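PDB 2B9U: dTDP-4-dehydrorhamnose 3,5-epimerase from Sulfolobus tokodaii, which probably catalyses epimerisation at C3' and C5' of the sugar in dTDP-4-dehydro-6-deoxyglucose, a step in dTDP-L-rhamnose biosynthesis. Local coordinates for residues A[6-9]-A[13-16]; A[59-64]-A[161-166]; A[65-70]-A[139-144]; A[109-114]-A[131-136]; A[118-121]-A[127-130]. All coordinates share one frame; numbering follows the deposited sequence.

Contact 1 (A[6-9]-A[13-16]); sequences ENLG and ILIK
Glu6 and Lys16 reach toward each other across the first beta hairpin of the chain, in which strand 3-9 turns back to run antiparallel with strand 12-22, and form a salt bridge between OE2 of Glu6 and NZ of Lys16 (2.8 Å). The ammonium approaches from above the carboxylate, 49° out of its plane, and CE of Lys16 follows at 3.3 Å from the same OE2 of Glu6. CG of Glu6 is anti to the carbonyl carbon (chi1 -40°) and the chain beyond it is extended, whereas the lysine bends at its third torsion to meet it. Glu6 and Leu14 lie alongside one another, pointing the same way from the sheet, with OE1 of Glu6 4.1 Å from CD2 of Leu14. From the side of the turn Leu8 slants across Leu14, placing its CD1 4.0 Å from Leu14 CB. Val98 and Leu102 of strand 97-103 pack on Leu8 and Leu14 respectively, while Ile13 faces the other way, onto Trp111. With an alanine here instead of Glu6, the ammonium of Lys16 would probably be left without its acidic mate and be set free to turn. Beneath the side chains, Glu6 and Leu14 are a hydrogen-bonded antiparallel pair: Glu6 N donates to Leu14 O (2.9 Å) and Leu14 N to Glu6 O (2.8 Å), and that Glu6 O is also approached by CA of Ile13, in a CA-H...O contact of 3.4 Å from CA to O.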
# COMPACT_ATOMS: atom_id res chain seq x y z
N GLU A 6 -0.16 13.55 14.66
CA GLU A 6 -0.92 14.71 15.09
C GLU A 6 -2.40 14.40 15.25
O GLU A 6 -3.05 13.94 14.30
CB GLU A 6 -0.73 15.89 14.13
CG GLU A 6 0.70 16.03 13.61
CD GLU A 6 1.00 17.37 12.96
OE1 GLU A 6 0.08 18.02 12.43
OE2 GLU A 6 2.20 17.75 12.97
N ASN A 7 -2.94 14.67 16.44
CA ASN A 7 -4.36 14.56 16.73
C ASN A 7 -5.14 15.64 16.02
O ASN A 7 -4.94 16.83 16.29
CB ASN A 7 -4.65 14.70 18.23
CG ASN A 7 -3.97 13.64 19.07
OD1 ASN A 7 -3.05 12.96 18.61
ND2 ASN A 7 -4.43 13.50 20.32
N LEU A 8 -6.08 15.25 15.17
CA LEU A 8 -6.93 16.23 14.48
C LEU A 8 -8.31 16.37 15.12
O LEU A 8 -9.17 17.11 14.62
CB LEU A 8 -7.03 15.91 12.98
CG LEU A 8 -5.72 15.75 12.17
CD1 LEU A 8 -6.06 15.67 10.70
CD2 LEU A 8 -4.68 16.87 12.39
N GLY A 9 -8.53 15.67 16.23
CA GLY A 9 -9.82 15.66 16.90
C GLY A 9 -10.60 14.38 16.66
O GLY A 9 -10.52 13.79 15.58
N ILE A 13 -6.24 10.96 13.24
CA ILE A 13 -4.83 11.19 13.43
C ILE A 13 -4.15 11.39 12.08
O ILE A 13 -4.39 10.64 11.13
CB ILE A 13 -4.14 10.01 14.19
CG1 ILE A 13 -4.76 9.83 15.59
CG2 ILE A 13 -2.64 10.28 14.31
CD1 ILE A 13 -4.11 8.76 16.44
N LEU A 14 -3.33 12.44 11.99
CA LEU A 14 -2.50 12.65 10.80
C LEU A 14 -1.13 12.04 11.05
O LEU A 14 -0.52 12.30 12.09
CB LEU A 14 -2.38 14.15 10.45
CG LEU A 14 -1.62 14.39 9.14
CD1 LEU A 14 -2.57 14.74 8.01
CD2 LEU A 14 -0.54 15.44 9.34
N ILE A 15 -0.68 11.21 10.12
CA ILE A 15 0.63 10.56 10.22
C ILE A 15 1.59 11.13 9.19
O ILE A 15 1.26 11.25 8.00
CB ILE A 15 0.54 9.00 10.08
CG1 ILE A 15 -0.42 8.42 11.10
CG2 ILE A 15 1.91 8.33 10.32
CD1 ILE A 15 -1.70 7.96 10.51
N LYS A 16 2.80 11.47 9.64
CA LYS A 16 3.78 12.11 8.78
C LYS A 16 5.01 11.23 8.74
O LYS A 16 5.68 11.09 9.76
CB LYS A 16 4.17 13.48 9.32
CG LYS A 16 3.02 14.42 9.57
CD LYS A 16 3.48 15.53 10.50
CE LYS A 16 3.11 16.89 9.94
NZ LYS A 16 3.83 18.01 10.66

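Contact 2 (A[59-64]-A[161-166]); sequences GLHYQR and DKDLQC
Two direct hydrogen bonds end on the carboxylate of Asp163, one from a side chain and one from the backbone. NE2 of His61 donates to OD1 of Asp163 at 2.7 Å, a nearly straight bond (165° at the hydrogen) that leaves the imidazole close to its own plane and meets the oxygen on its syn side. Ring and carboxylate planes are nonetheless turned 44° apart. The second oxygen, OD2 of Asp163, takes the backbone N of Gly59 at 3.2 Å, and this donor stands well above the carboxylate plane. The aspartate is therefore gripped through both oxygens, which should restrict its rotation. A water adds an indirect link, donating both to Gly59 O (2.7 Å) and to Asp163 O (2.6 Å). Gly59 and His61 belong to strand 57-63 of the jelly-roll barrel of this cupin-clan epimerase, and the contact fastens the short helix 161-164 against that strand; His61 lies about 10 Å, side chain to side chain, from Tyr137, predicted to stack on the thymine of the substrate. Packing is the lesser element. CA of Gly59 sits over the centre of the His61 ring, 3.7 Å above its plane, and Gly59 O lies 4.4 Å from SG of Cys166. Cys166 is also joined by a disulfide to Cys144 on strand 142-144, the neighbour of strand 57-63. Just ahead of the helix, Ser160 OG is hydrogen-bonded to Asp163 N, and Arg24 of the second subunit packs against Asp163.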
# COMPACT_ATOMS: atom_id res chain seq x y z
N GLY A 59 -17.47 8.77 -1.81
CA GLY A 59 -17.87 8.83 -0.41
C GLY A 59 -19.35 9.14 -0.22
O GLY A 59 -20.09 9.27 -1.19
N LEU A 60 -19.81 9.28 1.03
CA LEU A 60 -18.96 9.15 2.22
C LEU A 60 -19.29 7.79 2.86
O LEU A 60 -20.39 7.59 3.38
CB LEU A 60 -19.20 10.32 3.18
CG LEU A 60 -19.26 11.75 2.61
CD1 LEU A 60 -19.62 12.80 3.67
CD2 LEU A 60 -17.96 12.12 1.94
N HIS A 61 -18.34 6.86 2.80
CA HIS A 61 -18.60 5.46 3.11
C HIS A 61 -18.17 5.02 4.49
O HIS A 61 -17.17 5.49 5.03
CB HIS A 61 -17.89 4.56 2.10
CG HIS A 61 -18.20 4.87 0.68
ND1 HIS A 61 -17.23 4.94 -0.29
CD2 HIS A 61 -19.37 5.13 0.05
CE1 HIS A 61 -17.79 5.21 -1.46
NE2 HIS A 61 -19.09 5.33 -1.27
N TYR A 62 -18.95 4.09 5.04
CA TYR A 62 -18.62 3.38 6.28
C TYR A 62 -19.31 2.00 6.29
O TYR A 62 -20.32 1.80 5.61
CB TYR A 62 -19.02 4.20 7.53
CG TYR A 62 -20.45 4.69 7.53
CD1 TYR A 62 -20.84 5.78 6.74
CD2 TYR A 62 -21.43 4.07 8.31
CE1 TYR A 62 -22.15 6.23 6.73
CE2 TYR A 62 -22.75 4.53 8.30
CZ TYR A 62 -23.09 5.61 7.51
OH TYR A 62 -24.38 6.07 7.48
N GLN A 63 -18.75 1.06 7.04
CA GLN A 63 -19.41 -0.20 7.30
C GLN A 63 -19.95 -0.20 8.73
O GLN A 63 -19.24 0.18 9.66
CB GLN A 63 -18.47 -1.39 7.05
CG GLN A 63 -18.66 -2.03 5.67
CD GLN A 63 -17.61 -3.06 5.28
OE1 GLN A 63 -17.38 -3.28 4.08
NE2 GLN A 63 -16.95 -3.68 6.26
N ARG A 64 -21.21 -0.59 8.90
CA ARG A 64 -21.82 -0.59 10.22
C ARG A 64 -21.35 -1.77 11.07
O ARG A 64 -20.87 -2.77 10.54
CB ARG A 64 -23.36 -0.54 10.13
CG ARG A 64 -23.97 -1.55 9.18
CD ARG A 64 -25.48 -1.66 9.29
NE ARG A 64 -26.00 -2.79 8.51
CZ ARG A 64 -25.96 -4.07 8.89
NH1 ARG A 64 -25.43 -4.43 10.05
NH2 ARG A 64 -26.47 -5.00 8.08
N ASP A 161 -23.34 6.48 -9.55
CA ASP A 161 -24.77 6.28 -9.26
C ASP A 161 -25.00 5.89 -7.80
O ASP A 161 -25.87 6.46 -7.15
CB ASP A 161 -25.37 5.21 -10.19
CG ASP A 161 -25.56 5.69 -11.63
OD1 ASP A 161 -25.23 6.85 -11.95
OD2 ASP A 161 -26.05 4.88 -12.45
N LYS A 162 -24.24 4.92 -7.30
CA LYS A 162 -24.31 4.50 -5.89
C LYS A 162 -24.12 5.66 -4.94
O LYS A 162 -24.86 5.79 -3.94
CB LYS A 162 -23.27 3.41 -5.59
CG LYS A 162 -23.79 1.96 -5.68
CD LYS A 162 -22.66 0.91 -5.72
CE LYS A 162 -21.79 0.90 -4.46
NZ LYS A 162 -20.51 0.12 -4.68
N ASP A 163 -23.14 6.51 -5.23
CA ASP A 163 -22.82 7.63 -4.34
C ASP A 163 -23.85 8.75 -4.44
O ASP A 163 -24.08 9.49 -3.49
CB ASP A 163 -21.38 8.14 -4.58
CG ASP A 163 -20.32 7.22 -3.97
OD1 ASP A 163 -20.68 6.26 -3.25
OD2 ASP A 163 -19.11 7.46 -4.20
N LEU A 164 -24.51 8.85 -5.59
CA LEU A 164 -25.56 9.84 -5.79
C LEU A 164 -26.83 9.52 -5.02
O LEU A 164 -27.59 10.42 -4.69
CB LEU A 164 -25.87 10.03 -7.27
CG LEU A 164 -24.91 10.87 -8.09
CD1 LEU A 164 -25.10 10.58 -9.56
CD2 LEU A 164 -25.15 12.35 -7.80
N GLN A 165 -27.06 8.24 -4.72
CA GLN A 165 -28.27 7.87 -3.97
C GLN A 165 -28.09 7.77 -2.47
O GLN A 165 -29.05 7.52 -1.74
CB GLN A 165 -28.93 6.63 -4.55
CG GLN A 165 -29.59 6.86 -5.94
CD GLN A 165 -30.92 7.63 -5.93
OE1 GLN A 165 -31.31 8.27 -4.92
NE2 GLN A 165 -31.62 7.60 -7.06
N CYS A 166 -26.86 7.98 -2.00
CA CYS A 166 -26.58 8.06 -0.57
C CYS A 166 -27.52 9.08 0.11
O CYS A 166 -27.73 10.18 -0.41
CB CYS A 166 -25.09 8.41 -0.34
SG CYS A 166 -23.89 7.12 -0.87
O HOH W 1 -22.36 10.51 -1.83

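Contact 3 (A[65-70]-A[139-144]); sequences TPKEQG and PPHERC
His141 lies with its imidazole against Lys67 and Pro66. Its CB is 3.8 Å from CB of Lys67. At CG the ring begins to pass under the lysine: CG of Lys67 stands over the ring centre, 3.4 Å from the centroid and 6° off the normal, a CH-pi contact. ND1 of His141 lies below that same methylene and is hydrogen-bonded to OG of Ser138; CE1 of His141 also lies beneath CG of Lys67, at 3.6 Å. On the other branch CD2 of His141 comes 3.6 Å from CD of Pro66, with NE2 of His141 3.7 Å from that same carbon. Lys67 then bends at its second torsion (chi2 -76°) and carries its amine away, leaving NZ of Lys67 6.3 Å from ND1 of His141. Replacing His141 by a serine would probably uncover the methylenes of Lys67 and leave Ser138 without its imidazole partner. The contact is at the surface, where the loop between strands 57-63 and 70-75 meets the 3-10 turn that leads into strand 142-144, and the backbone of His141 bonds to Arg64, just beyond strand 57-63.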
# COMPACT_ATOMS: atom_id res chain seq x y z
N THR A 65 -21.46 -1.61 12.39
CA THR A 65 -21.21 -2.67 13.36
C THR A 65 -22.04 -3.93 13.00
O THR A 65 -23.20 -3.80 12.61
CB THR A 65 -21.49 -2.10 14.78
OG1 THR A 65 -20.26 -1.60 15.34
CG2 THR A 65 -22.09 -3.13 15.73
N PRO A 66 -21.46 -5.14 13.10
CA PRO A 66 -20.18 -5.62 13.64
C PRO A 66 -19.09 -5.77 12.58
O PRO A 66 -18.17 -6.58 12.75
CB PRO A 66 -20.56 -7.01 14.16
CG PRO A 66 -21.55 -7.51 13.16
CD PRO A 66 -22.25 -6.28 12.57
N LYS A 67 -19.21 -5.01 11.50
CA LYS A 67 -18.25 -5.05 10.40
C LYS A 67 -17.68 -3.66 10.14
O LYS A 67 -17.38 -3.29 9.00
CB LYS A 67 -18.91 -5.62 9.14
CG LYS A 67 -19.28 -7.10 9.23
CD LYS A 67 -18.06 -7.98 9.09
CE LYS A 67 -18.42 -9.45 9.34
NZ LYS A 67 -17.25 -10.36 9.05
N GLU A 68 -17.53 -2.89 11.21
CA GLU A 68 -16.94 -1.56 11.17
C GLU A 68 -15.45 -1.61 10.78
O GLU A 68 -14.76 -2.59 11.03
CB GLU A 68 -17.16 -0.84 12.51
CG GLU A 68 -16.31 -1.34 13.70
CD GLU A 68 -16.70 -2.73 14.22
OE1 GLU A 68 -17.80 -3.24 13.89
OE2 GLU A 68 -15.89 -3.31 14.96
N GLN A 69 -14.98 -0.53 10.18
CA GLN A 69 -13.62 -0.48 9.66
C GLN A 69 -12.92 0.80 10.09
O GLN A 69 -13.52 1.87 10.12
CB GLN A 69 -13.63 -0.57 8.13
CG GLN A 69 -14.09 -1.90 7.55
CD GLN A 69 -14.23 -1.88 6.03
OE1 GLN A 69 -13.83 -2.84 5.35
NE2 GLN A 69 -14.79 -0.81 5.48
N GLY A 70 -11.64 0.66 10.44
CA GLY A 70 -10.73 1.79 10.47
C GLY A 70 -10.03 1.87 9.13
O GLY A 70 -9.98 0.89 8.39
N PRO A 139 -20.44 -6.13 1.99
CA PRO A 139 -21.60 -5.47 1.37
C PRO A 139 -22.89 -5.38 2.22
O PRO A 139 -23.54 -4.33 2.19
CB PRO A 139 -21.83 -6.29 0.10
CG PRO A 139 -20.48 -6.83 -0.23
CD PRO A 139 -19.82 -7.11 1.08
N PRO A 140 -23.27 -6.45 2.95
CA PRO A 140 -24.47 -6.31 3.78
C PRO A 140 -24.41 -5.18 4.81
O PRO A 140 -25.46 -4.64 5.20
CB PRO A 140 -24.58 -7.67 4.48
CG PRO A 140 -23.87 -8.62 3.57
CD PRO A 140 -22.71 -7.82 3.06
N HIS A 141 -23.20 -4.80 5.22
CA HIS A 141 -22.98 -3.80 6.27
C HIS A 141 -22.58 -2.41 5.74
O HIS A 141 -22.38 -1.47 6.52
CB HIS A 141 -21.95 -4.32 7.27
CG HIS A 141 -22.30 -5.64 7.87
ND1 HIS A 141 -22.12 -6.83 7.20
CD2 HIS A 141 -22.82 -5.97 9.07
CE1 HIS A 141 -22.52 -7.83 7.96
NE2 HIS A 141 -22.95 -7.33 9.11
N GLU A 142 -22.45 -2.29 4.42
CA GLU A 142 -22.09 -1.02 3.78
C GLU A 142 -23.21 0.01 3.92
O GLU A 142 -24.38 -0.31 3.75
CB GLU A 142 -21.73 -1.23 2.31
CG GLU A 142 -20.30 -1.70 2.07
CD GLU A 142 -19.99 -2.07 0.60
OE1 GLU A 142 -20.90 -2.59 -0.10
OE2 GLU A 142 -18.84 -1.84 0.17
N ARG A 143 -22.82 1.24 4.27
CA ARG A 143 -23.73 2.38 4.35
C ARG A 143 -22.98 3.65 3.90
O ARG A 143 -21.75 3.70 3.89
CB ARG A 143 -24.24 2.58 5.79
CG ARG A 143 -25.19 1.48 6.34
CD ARG A 143 -26.49 1.34 5.52
NE ARG A 143 -27.52 0.56 6.21
CZ ARG A 143 -27.54 -0.77 6.30
NH1 ARG A 143 -26.58 -1.51 5.75
NH2 ARG A 143 -28.53 -1.37 6.95
N CYS A 144 -23.74 4.69 3.52
CA CYS A 144 -23.14 5.96 3.16
C CYS A 144 -24.04 7.14 3.49
O CYS A 144 -25.26 6.99 3.66
CB CYS A 144 -22.74 5.99 1.68
SG CYS A 144 -24.09 5.67 0.54

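Contact 4 (A[109-114]-A[131-136]); sequences MLWIPP and FITHNE
Pro114 and His134 meet in a CH-pi contact in which CG of Pro114 stands over the imidazole, 3.7 Å from the centroid of the His134 ring and 12° off the normal. Trp111 supplies the other half: the far rim of its indole, CZ3 and CH2, points at the hydroxyl of Thr133, with OG1 of Thr133 3.4 Å from CH2 of Trp111 and close to the indole plane. CH2 of Trp111 also comes to 4.1 Å from CE1 of His134, edge to edge. One bond fixes the ring that the proline covers, for OG1 of Thr133 and ND1 of His134 are 2.7 Å apart and share a hydrogen bond in which either may donate. Placed between the backbone N and the carbonyl carbon (chi1 73°), that hydroxyl lies in plane at the edge of both rings. Further out, Ile15, Ile41 and Ile72 pack on Trp111, Pro42 on His134 and Glu68 on Pro114. Strand 70-75 runs between strands 109-112 and 126-133 and pairs with both, so the side chains meet across an intervening strand, over one face of the curled antiparallel sheet that belongs to the flattened jelly-roll barrel of the cupin fold.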
# COMPACT_ATOMS: atom_id res chain seq x y z
N MET A 109 -0.66 10.84 5.76
CA MET A 109 -1.69 9.82 5.89
C MET A 109 -2.68 10.29 6.94
O MET A 109 -2.31 11.01 7.85
CB MET A 109 -1.08 8.50 6.35
CG MET A 109 -0.32 7.72 5.28
SD MET A 109 0.73 6.46 6.02
CE MET A 109 2.16 7.46 6.47
N LEU A 110 -3.93 9.85 6.80
CA LEU A 110 -4.97 10.08 7.80
C LEU A 110 -5.42 8.73 8.29
O LEU A 110 -5.84 7.87 7.47
CB LEU A 110 -6.19 10.73 7.15
CG LEU A 110 -6.77 12.09 7.47
CD1 LEU A 110 -8.28 11.95 7.41
CD2 LEU A 110 -6.32 12.64 8.82
N TRP A 111 -5.36 8.54 9.61
CA TRP A 111 -6.01 7.41 10.26
C TRP A 111 -7.41 7.81 10.69
O TRP A 111 -7.60 8.83 11.40
CB TRP A 111 -5.20 6.90 11.44
CG TRP A 111 -6.01 6.16 12.50
CD1 TRP A 111 -6.34 6.61 13.75
CD2 TRP A 111 -6.59 4.84 12.40
NE1 TRP A 111 -7.08 5.67 14.43
CE2 TRP A 111 -7.26 4.58 13.62
CE3 TRP A 111 -6.63 3.86 11.39
CZ2 TRP A 111 -7.92 3.37 13.87
CZ3 TRP A 111 -7.31 2.66 11.64
CH2 TRP A 111 -7.94 2.43 12.87
N ILE A 112 -8.37 7.03 10.22
CA ILE A 112 -9.79 7.25 10.45
C ILE A 112 -10.38 6.00 11.15
O ILE A 112 -10.64 4.97 10.51
CB ILE A 112 -10.57 7.50 9.14
CG1 ILE A 112 -9.90 8.58 8.28
CG2 ILE A 112 -12.06 7.82 9.44
CD1 ILE A 112 -10.54 8.75 6.92
N PRO A 113 -10.62 6.10 12.47
CA PRO A 113 -11.16 5.00 13.29
C PRO A 113 -12.60 4.66 12.91
O PRO A 113 -13.23 5.44 12.21
CB PRO A 113 -11.08 5.54 14.72
CG PRO A 113 -11.07 7.01 14.59
CD PRO A 113 -10.41 7.33 13.26
N PRO A 114 -13.12 3.49 13.33
CA PRO A 114 -14.55 3.19 13.09
C PRO A 114 -15.50 4.24 13.67
O PRO A 114 -15.18 4.90 14.65
CB PRO A 114 -14.76 1.86 13.81
CG PRO A 114 -13.43 1.23 13.88
CD PRO A 114 -12.43 2.36 14.00
N PHE A 131 -5.48 1.51 3.62
CA PHE A 131 -5.12 0.41 4.50
C PHE A 131 -6.27 0.22 5.47
O PHE A 131 -6.62 1.14 6.22
CB PHE A 131 -3.81 0.67 5.26
CG PHE A 131 -2.65 0.99 4.36
CD1 PHE A 131 -1.99 -0.02 3.68
CD2 PHE A 131 -2.22 2.31 4.22
CE1 PHE A 131 -0.90 0.29 2.85
CE2 PHE A 131 -1.15 2.62 3.40
CZ PHE A 131 -0.48 1.61 2.71
N ILE A 132 -6.89 -0.96 5.41
CA ILE A 132 -8.17 -1.19 6.10
C ILE A 132 -7.96 -2.09 7.32
O ILE A 132 -7.30 -3.15 7.23
CB ILE A 132 -9.28 -1.74 5.12
CG1 ILE A 132 -9.65 -0.66 4.12
CG2 ILE A 132 -10.58 -2.19 5.86
CD1 ILE A 132 -10.19 -1.20 2.82
N THR A 133 -8.47 -1.64 8.46
CA THR A 133 -8.34 -2.37 9.72
C THR A 133 -9.71 -2.83 10.18
O THR A 133 -10.74 -2.42 9.61
CB THR A 133 -7.67 -1.51 10.83
OG1 THR A 133 -8.59 -0.52 11.30
CG2 THR A 133 -6.37 -0.82 10.33
N HIS A 134 -9.73 -3.72 11.17
CA HIS A 134 -10.94 -4.21 11.86
C HIS A 134 -11.70 -5.31 11.14
O HIS A 134 -11.79 -6.43 11.64
CB HIS A 134 -11.90 -3.06 12.24
CG HIS A 134 -11.41 -2.20 13.36
ND1 HIS A 134 -10.35 -1.32 13.20
CD2 HIS A 134 -11.83 -2.06 14.64
CE1 HIS A 134 -10.15 -0.68 14.34
NE2 HIS A 134 -11.02 -1.11 15.23
N ASN A 135 -12.23 -4.99 9.97
CA ASN A 135 -13.07 -5.91 9.21
C ASN A 135 -12.95 -5.71 7.72
O ASN A 135 -12.82 -4.59 7.25
CB ASN A 135 -14.53 -5.75 9.61
CG ASN A 135 -14.81 -6.32 10.96
OD1 ASN A 135 -14.64 -7.52 11.19
ND2 ASN A 135 -15.20 -5.46 11.89
N GLU A 136 -13.02 -6.82 6.98
CA GLU A 136 -12.95 -6.77 5.54
C GLU A 136 -14.20 -6.15 4.91
O GLU A 136 -15.18 -5.84 5.60
CB GLU A 136 -12.72 -8.18 4.98
CG GLU A 136 -11.39 -8.76 5.38
CD GLU A 136 -11.14 -10.14 4.78
OE1 GLU A 136 -11.88 -10.55 3.84
OE2 GLU A 136 -10.20 -10.81 5.26

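Contact 5 (A[118-121]-A[127-130]); sequences HGFQ and IVIY
OH of Tyr130 is hydrogen-bonded to OG of Ser50 and meets the edge of the Phe120 ring, 3.4 Å from CE2 of Phe120 and close to that ring's plane. The two aromatic side chains cross at about a right angle, and CZ of Tyr130 lies 4.2 Å from CE2 of Phe120. Val128 comes at Phe120 from the opposite strand. Its CG2 reaches over a face of the phenyl ring, 4.2 Å from the centroid and 26° off the normal, and touches CZ of Phe120 at 3.8 Å, while its CG1 lies 3.9 Å above the plane of the Tyr130 ring, toward the rim. The valine thus wedges its two methyls against two rings. Phe120 takes the crowded position between its backbone N and carbonyl carbon (chi1 63°), and in this setting its ring has Val128 over a face and the Tyr130 hydroxyl at the edge. His118 completes the cluster: its imidazole edge, at CE1, is 3.9 Å from CE2 of Tyr130, and NE2 of His118 is hydrogen-bonded to OD1 of Asp82, which satisfies that nitrogen. No hydrogen bond joins the two segments; the contact is made by side chains alone, across the interior. Segments 118-121 and 127-130 run nearly antiparallel (168°), their axes 10.7 Å apart at closest approach, as expected of two sheets packed face to face in a jelly roll. Strand 116-122 lies between strands 79-86 and 57-63 in one sheet, and strand 126-133 lies between strands 70-75 and 44-52 in the other.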
# COMPACT_ATOMS: atom_id res chain seq x y z
N HIS A 118 -16.06 8.18 5.37
CA HIS A 118 -14.90 8.71 4.65
C HIS A 118 -15.19 9.07 3.18
O HIS A 118 -15.82 8.32 2.46
CB HIS A 118 -13.70 7.74 4.75
CG HIS A 118 -12.61 8.00 3.75
ND1 HIS A 118 -12.29 7.12 2.75
CD2 HIS A 118 -11.80 9.07 3.57
CE1 HIS A 118 -11.33 7.62 2.00
NE2 HIS A 118 -11.01 8.81 2.48
N GLY A 119 -14.69 10.20 2.74
CA GLY A 119 -14.76 10.52 1.33
C GLY A 119 -13.62 11.43 0.94
O GLY A 119 -12.88 11.91 1.81
N PHE A 120 -13.46 11.65 -0.36
CA PHE A 120 -12.50 12.63 -0.85
C PHE A 120 -12.91 13.13 -2.22
O PHE A 120 -13.66 12.46 -2.93
CB PHE A 120 -11.07 12.06 -0.91
CG PHE A 120 -10.90 10.90 -1.86
CD1 PHE A 120 -10.58 11.12 -3.21
CD2 PHE A 120 -11.03 9.59 -1.42
CE1 PHE A 120 -10.40 10.06 -4.08
CE2 PHE A 120 -10.85 8.52 -2.29
CZ PHE A 120 -10.54 8.74 -3.61
N GLN A 121 -12.41 14.31 -2.58
CA GLN A 121 -12.36 14.73 -3.97
C GLN A 121 -10.92 14.72 -4.49
O GLN A 121 -10.00 15.22 -3.83
CB GLN A 121 -13.01 16.10 -4.17
CG GLN A 121 -13.07 16.50 -5.65
CD GLN A 121 -13.89 17.74 -5.90
OE1 GLN A 121 -13.72 18.76 -5.23
NE2 GLN A 121 -14.77 17.67 -6.88
N ILE A 127 -3.91 8.54 -7.22
CA ILE A 127 -3.91 7.19 -6.70
C ILE A 127 -4.01 7.24 -5.19
O ILE A 127 -3.14 7.82 -4.50
CB ILE A 127 -2.65 6.40 -7.10
CG1 ILE A 127 -2.57 6.25 -8.63
CG2 ILE A 127 -2.63 5.01 -6.44
CD1 ILE A 127 -1.17 6.02 -9.14
N VAL A 128 -5.07 6.62 -4.69
CA VAL A 128 -5.30 6.52 -3.27
C VAL A 128 -5.16 5.05 -2.88
O VAL A 128 -5.67 4.16 -3.58
CB VAL A 128 -6.71 7.10 -2.91
CG1 VAL A 128 -7.06 6.93 -1.45
CG2 VAL A 128 -6.76 8.57 -3.30
N ILE A 129 -4.43 4.83 -1.79
CA ILE A 129 -4.31 3.53 -1.14
C ILE A 129 -5.08 3.59 0.17
O ILE A 129 -4.97 4.55 0.94
CB ILE A 129 -2.82 3.17 -0.83
CG1 ILE A 129 -1.96 3.33 -2.08
CG2 ILE A 129 -2.70 1.76 -0.20
CD1 ILE A 129 -1.78 2.13 -2.93
N TYR A 130 -5.88 2.56 0.41
CA TYR A 130 -6.63 2.46 1.67
C TYR A 130 -6.10 1.27 2.47
O TYR A 130 -6.24 0.12 2.03
CB TYR A 130 -8.13 2.24 1.39
CG TYR A 130 -8.79 3.04 0.28
CD1 TYR A 130 -8.45 2.85 -1.06
CD2 TYR A 130 -9.81 3.95 0.57
CE1 TYR A 130 -9.10 3.56 -2.08
CE2 TYR A 130 -10.47 4.66 -0.44
CZ TYR A 130 -10.10 4.47 -1.76
OH TYR A 130 -10.75 5.17 -2.76

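Contacts 1 and 2 mark opposite sides of the chain, their centres 25 Å apart, and the other three bridge the interval. Contact 1 runs directly into contact 4, because Ile13 O and Trp111 N, 2.8 Å apart, pair neighbouring strands. Contacts 4 and 5 share strand 126-133, and CD1 of Ile112 packs on CD2 of His118. From contact 5 the backbone bond of His61 N to His118 O (2.9 Å) leads to contact 2, which the Cys144-Cys166 disulfide ties to contact 3. One side chain from each of contacts 2 to 5 (His61, Lys67, His134, Tyr130) lies about 9 to 12 Å from that of Tyr137, the predicted thymine-stacking residue, whereas contact 1 is remote from it.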